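Local coordinates for methyl-accepting chemotaxis protein (Vibrio parahaemolyticus, PDB 4EXO), which probably senses small ligands such as pyruvate through a periplasmic Cache (PAS-like) domain and passes the signal on to the chemotaxis machinery, at residues E17-M22 / L138-I142; L32-D36 / L131-D135. All blocks are in the same frame, centred on the assembly; numbering follows the deposited sequence.

Contact 1: E17-M22 / L138-I142; sequences ELKAYM and LGTGI
L18 and M22, one turn apart on the long helix 2-28, lie among L138, T140 and I142 of strand 136-143, and between these side chains they touch the two glycines. The segment axes pass 8.9 Å from each other and cross at 142° between their N-to-C directions. From L18 it is the CD2 methyl that reaches the strand: it sits 3.6 Å from CA of G141, with T140 CG2 to one side and I142 CG1 to the other. I142 has two conformers; in the one modelled here it crosses L18 at a slant, its CG1 3.7 Å from L18 CD2. M22, a selenomethionine, gets there differently. Its CG is anti to the backbone N (chi1 179°), and bends at the next two torsions fold the chain so that SE lies 3.8 Å from CD2 of L138 while the CE methyl turns down onto the strand. That methyl rests 3.4 Å from the carbonyl O of L138 and 3.7 Å from CA of G139. T140 splits its branches: CG2 rises between L18 CD2 and M22 CE, and OG1 turns off to another partner. The N-terminal helix thus packs across the antiparallel sheet of the Cache domain, while its Y21 packs on A20 of the second subunit. No hydrogen bond joins helix to strand: the contact is apolar and buried, and the polar ends find partners beside it, T140 OG1 in the carbonyl O of Y59 and E17 in a salt bridge with R14.

Contact 2: L32-D36 / L131-D135; sequences LYDSD and LQKWD
Y33 pushes its ring edge into the face of W134, a T-shaped pair with planes at 82° and centroids 5.1 Å apart; Y33 CD1 stands over the centre of the indole six-membered ring. With CG anti to the backbone N (chi1 -170°), the tyrosine stretches across to the turn at 131-135. There its OH accepts the backbone N-H of K133 at 3.0 Å, and L131 CB packs against the ring. The indole is fixed from its edge as well: NE1 points almost straight (172°) at D36 OD2, 2.9 Å away, in the plane of the indole but from above the carboxylate. N41 and G39 hold that carboxylate in turn. The outer side is looser and wetter. K133 runs back over one face of Y33, bends at chi3, and brings NZ 2.8 Å from the carbonyl O of Y33, with a cation-pi approach to the ring. A water bridges K133 NZ and D34 OD1, which are 4.8 Å apart and do not touch directly, while D34 OD2 forms a salt bridge with K30. The arrangement is the loop of a beta-hairpin, strands 120-131 and 136-143 of the Cache-domain sheet, packed against helix 30-34 and the residues just after it.

How the contacts relate
Contact 1 joins helix 2-28 to strand 136-143 along residues 138-142; contact 2 joins the region of helix 30-34 to the hairpin loop before that strand. Helix 30-34 follows directly on helix 2-28, and contact 2 is nested within the chain loop that contact 1 closes. Their centres are about 19 Å apart, yet they meet where L138 CD2 packs 4.1 Å from L131 CD1. The centre of contact 1 lies about 7 Å from the centre of the chain, that of contact 2 about 17 Å. G141 of contact 1 is about 7 Å from the bound pyruvic acid, so helix 2-28 packs on a strand that runs close to the pocket.

Contact 1: E17-M22 / L138-I142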
loop_
_atom_site.group_PDB
_atom_site.type_symbol
_atom_site.label_atom_id
_atom_site.label_comp_id
_atom_site.label_asym_id
_atom_site.label_seq_id
_atom_site.Cartn_x
_atom_site.Cartn_y
_atom_site.Cartn_z
ATOM N N GLU A 17 -8.657 4.777 -4.158
ATOM C CA GLU A 17 -7.774 3.641 -3.835
ATOM C C GLU A 17 -6.383 3.858 -4.472
ATOM O O GLU A 17 -5.350 3.652 -3.833
ATOM C CB GLU A 17 -8.380 2.331 -4.375
ATOM C CG GLU A 17 -9.611 1.821 -3.604
ATOM C CD GLU A 17 -10.484 0.823 -4.380
ATOM O OE1 GLU A 17 -9.962 0.073 -5.222
ATOM O OE2 GLU A 17 -11.728 0.782 -4.143
ATOM N N LEU A 18 -6.371 4.249 -5.740
ATOM C CA LEU A 18 -5.111 4.455 -6.448
ATOM C C LEU A 18 -4.242 5.494 -5.740
ATOM O O LEU A 18 -3.036 5.336 -5.631
ATOM C CB LEU A 18 -5.378 4.849 -7.906
ATOM C CG LEU A 18 -5.788 3.675 -8.829
ATOM C CD1 LEU A 18 -6.300 4.242 -10.117
ATOM C CD2 LEU A 18 -4.550 2.766 -9.079
ATOM N N LYS A 19 -4.843 6.583 -5.291
ATOM C CA LYS A 19 -4.069 7.603 -4.555
ATOM C C LYS A 19 -3.451 7.049 -3.260
ATOM O O LYS A 19 -2.317 7.374 -2.914
ATOM C CB LYS A 19 -4.919 8.864 -4.314
ATOM C CG LYS A 19 -5.145 9.630 -5.649
ATOM C CD LYS A 19 -5.846 10.952 -5.468
ATOM C CE LYS A 19 -5.661 11.847 -6.720
ATOM N NZ LYS A 19 -4.403 12.718 -6.741
ATOM N N ALA A 20 -4.190 6.199 -2.564
ATOM C CA ALA A 20 -3.694 5.507 -1.358
ATOM C C ALA A 20 -2.548 4.555 -1.677
ATOM O O ALA A 20 -1.509 4.555 -1.005
ATOM C CB ALA A 20 -4.843 4.722 -0.654
ATOM N N TYR A 21 -2.737 3.714 -2.686
ATOM C CA TYR A 21 -1.673 2.771 -3.064
ATOM C C TYR A 21 -0.426 3.521 -3.478
ATOM O O TYR A 21 0.681 3.112 -3.121
ATOM C CB TYR A 21 -2.130 1.900 -4.250
ATOM C CG TYR A 21 -3.380 1.044 -3.952
ATOM C CD1 TYR A 21 -3.575 0.495 -2.691
ATOM C CD2 TYR A 21 -4.320 0.780 -4.949
ATOM C CE1 TYR A 21 -4.677 -0.304 -2.407
ATOM C CE2 TYR A 21 -5.433 -0.020 -4.685
ATOM C CZ TYR A 21 -5.598 -0.555 -3.420
ATOM O OH TYR A 21 -6.704 -1.322 -3.137
HETATM N N MSE A 22 -0.601 4.611 -4.253
HETATM C CA MSE A 22 0.557 5.403 -4.657
HETATM C C MSE A 22 1.277 5.959 -3.415
HETATM O O MSE A 22 2.509 5.923 -3.343
HETATM C CB MSE A 22 0.167 6.569 -5.601
HETATM C CG MSE A 22 1.366 7.448 -6.041
HETATM SE SE MSE A 22 2.817 6.467 -6.969
HETATM C CE MSE A 22 1.719 5.601 -8.293
ATOM N N LEU A 138 6.367 7.530 -11.518
ATOM C CA LEU A 138 6.053 6.251 -10.842
ATOM C C LEU A 138 4.543 6.044 -10.948
ATOM O O LEU A 138 3.793 6.937 -10.585
ATOM C CB LEU A 138 6.450 6.337 -9.368
ATOM C CG LEU A 138 6.127 5.134 -8.454
ATOM C CD1 LEU A 138 6.889 3.877 -8.940
ATOM C CD2 LEU A 138 6.468 5.427 -6.978
ATOM N N GLY A 139 4.112 4.866 -11.398
ATOM C CA GLY A 139 2.692 4.638 -11.682
ATOM C C GLY A 139 2.189 3.280 -11.226
ATOM O O GLY A 139 2.980 2.374 -10.995
ATOM N N THR A 140 0.872 3.154 -11.108
ATOM C CA THR A 140 0.234 1.874 -10.898
ATOM C C THR A 140 -1.136 1.996 -11.571
ATOM O O THR A 140 -1.377 2.951 -12.333
ATOM C CB THR A 140 0.132 1.490 -9.375
ATOM O OG1 THR A 140 -0.488 0.184 -9.276
ATOM C CG2 THR A 140 -0.731 2.487 -8.598
ATOM N N GLY A 141 -2.038 1.050 -11.338
ATOM C CA GLY A 141 -3.336 1.108 -12.033
ATOM C C GLY A 141 -4.290 0.044 -11.547
ATOM O O GLY A 141 -3.894 -0.873 -10.817
ATOM N N ILE A 142 -5.561 0.204 -11.912
ATOM C CA ILE A 142 -6.594 -0.813 -11.657
ATOM C C ILE A 142 -7.199 -1.221 -13.006
ATOM O O ILE A 142 -7.372 -0.366 -13.891
ATOM C CB ILE A 142 -7.666 -0.266 -10.693
ATOM C CG1 ILE A 142 -7.025 0.036 -9.333
ATOM C CG2 ILE A 142 -8.835 -1.227 -10.532
ATOM C CD1 ILE A 142 -7.980 0.586 -8.321
#

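Contact 2: L32-D36 / L131-D135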
loop_
_atom_site.group_PDB
_atom_site.type_symbol
_atom_site.label_atom_id
_atom_site.label_comp_id
_atom_site.label_asym_id
_atom_site.label_seq_id
_atom_site.Cartn_x
_atom_site.Cartn_y
_atom_site.Cartn_z
ATOM N N LEU A 32 14.961 6.032 1.700
ATOM C CA LEU A 32 15.948 5.958 0.619
ATOM C C LEU A 32 15.996 7.205 -0.267
ATOM O O LEU A 32 17.089 7.727 -0.571
ATOM C CB LEU A 32 15.679 4.720 -0.234
ATOM C CG LEU A 32 15.926 3.345 0.372
ATOM C CD1 LEU A 32 15.248 2.250 -0.487
ATOM C CD2 LEU A 32 17.410 3.035 0.531
ATOM N N TYR A 33 14.827 7.677 -0.687
ATOM C CA TYR A 33 14.698 8.845 -1.543
ATOM C C TYR A 33 15.306 10.072 -0.858
ATOM O O TYR A 33 16.094 10.785 -1.474
ATOM C CB TYR A 33 13.218 9.108 -1.821
ATOM C CG TYR A 33 12.898 10.142 -2.893
ATOM C CD1 TYR A 33 13.165 9.886 -4.252
ATOM C CD2 TYR A 33 12.250 11.339 -2.560
ATOM C CE1 TYR A 33 12.838 10.816 -5.252
ATOM C CE2 TYR A 33 11.920 12.286 -3.559
ATOM C CZ TYR A 33 12.216 12.002 -4.902
ATOM O OH TYR A 33 11.861 12.917 -5.876
ATOM N N ASP A 34 14.914 10.297 0.398
ATOM C CA ASP A 34 15.359 11.458 1.166
ATOM C C ASP A 34 16.884 11.465 1.398
ATOM O O ASP A 34 17.502 12.527 1.314
ATOM C CB ASP A 34 14.589 11.583 2.490
ATOM C CG ASP A 34 13.147 12.051 2.295
ATOM O OD1 ASP A 34 12.763 12.471 1.186
ATOM O OD2 ASP A 34 12.366 12.007 3.259
ATOM N N SER A 35 17.468 10.297 1.681
ATOM C CA SER A 35 18.903 10.160 1.945
ATOM C C SER A 35 19.785 9.893 0.720
ATOM O O SER A 35 20.995 9.659 0.860
ATOM C CB SER A 35 19.149 9.047 2.972
ATOM O OG SER A 35 18.894 7.766 2.419
ATOM N N ASP A 36 19.187 9.907 -0.468
ATOM C CA ASP A 36 19.908 9.566 -1.675
ATOM C C ASP A 36 21.018 10.586 -1.972
ATOM O O ASP A 36 20.827 11.796 -1.779
ATOM C CB ASP A 36 18.943 9.530 -2.855
ATOM C CG ASP A 36 19.620 9.157 -4.144
ATOM O OD1 ASP A 36 20.061 7.996 -4.260
ATOM O OD2 ASP A 36 19.717 10.024 -5.047
ATOM N N LEU A 131 8.398 11.966 -9.303
ATOM C CA LEU A 131 9.421 12.022 -8.263
ATOM C C LEU A 131 10.665 12.705 -8.843
ATOM O O LEU A 131 11.543 12.064 -9.450
ATOM C CB LEU A 131 9.773 10.609 -7.783
ATOM C CG LEU A 131 8.665 9.831 -7.064
ATOM C CD1 LEU A 131 9.193 8.434 -6.742
ATOM C CD2 LEU A 131 8.256 10.549 -5.778
ATOM N N GLN A 132 10.719 14.022 -8.700
ATOM C CA GLN A 132 11.631 14.796 -9.550
ATOM C C GLN A 132 13.125 14.517 -9.319
ATOM O O GLN A 132 13.928 14.626 -10.258
ATOM C CB GLN A 132 11.323 16.293 -9.416
ATOM C CG GLN A 132 11.473 16.811 -7.997
ATOM C CD GLN A 132 12.902 17.298 -7.692
ATOM O OE1 GLN A 132 13.767 17.397 -8.595
ATOM N NE2 GLN A 132 13.157 17.579 -6.414
ATOM N N LYS A 133 13.500 14.146 -8.091
ATOM C CA LYS A 133 14.917 13.935 -7.737
ATOM C C LYS A 133 15.539 12.853 -8.593
ATOM O O LYS A 133 16.685 12.968 -9.012
ATOM C CB LYS A 133 15.059 13.545 -6.269
ATOM C CG LYS A 133 16.520 13.429 -5.807
ATOM C CD LYS A 133 16.639 13.007 -4.324
ATOM C CE LYS A 133 15.908 13.929 -3.389
ATOM N NZ LYS A 133 16.284 13.541 -1.969
ATOM N N TRP A 134 14.746 11.813 -8.874
ATOM C CA TRP A 134 15.165 10.717 -9.738
ATOM C C TRP A 134 14.640 10.753 -11.187
ATOM O O TRP A 134 14.984 9.861 -11.977
ATOM C CB TRP A 134 14.754 9.404 -9.067
ATOM C CG TRP A 134 15.563 9.131 -7.853
ATOM C CD1 TRP A 134 16.717 9.773 -7.464
ATOM C CD2 TRP A 134 15.314 8.130 -6.883
ATOM N NE1 TRP A 134 17.189 9.229 -6.291
ATOM C CE2 TRP A 134 16.342 8.213 -5.916
ATOM C CE3 TRP A 134 14.310 7.167 -6.726
ATOM C CZ2 TRP A 134 16.401 7.357 -4.812
ATOM C CZ3 TRP A 134 14.372 6.320 -5.624
ATOM C CH2 TRP A 134 15.401 6.424 -4.684
ATOM N N ASP A 135 13.859 11.783 -11.526
ATOM C CA ASP A 135 13.113 11.886 -12.778
ATOM C C ASP A 135 12.335 10.573 -13.006
ATOM O O ASP A 135 12.434 9.975 -14.080
ATOM C CB ASP A 135 14.046 12.169 -13.981
ATOM C CG ASP A 135 13.298 12.509 -15.247
ATOM O OD1 ASP A 135 12.258 13.206 -15.173
ATOM O OD2 ASP A 135 13.752 12.085 -16.357
HETATM O O HOH W 1 13.997 14.325 -0.601
#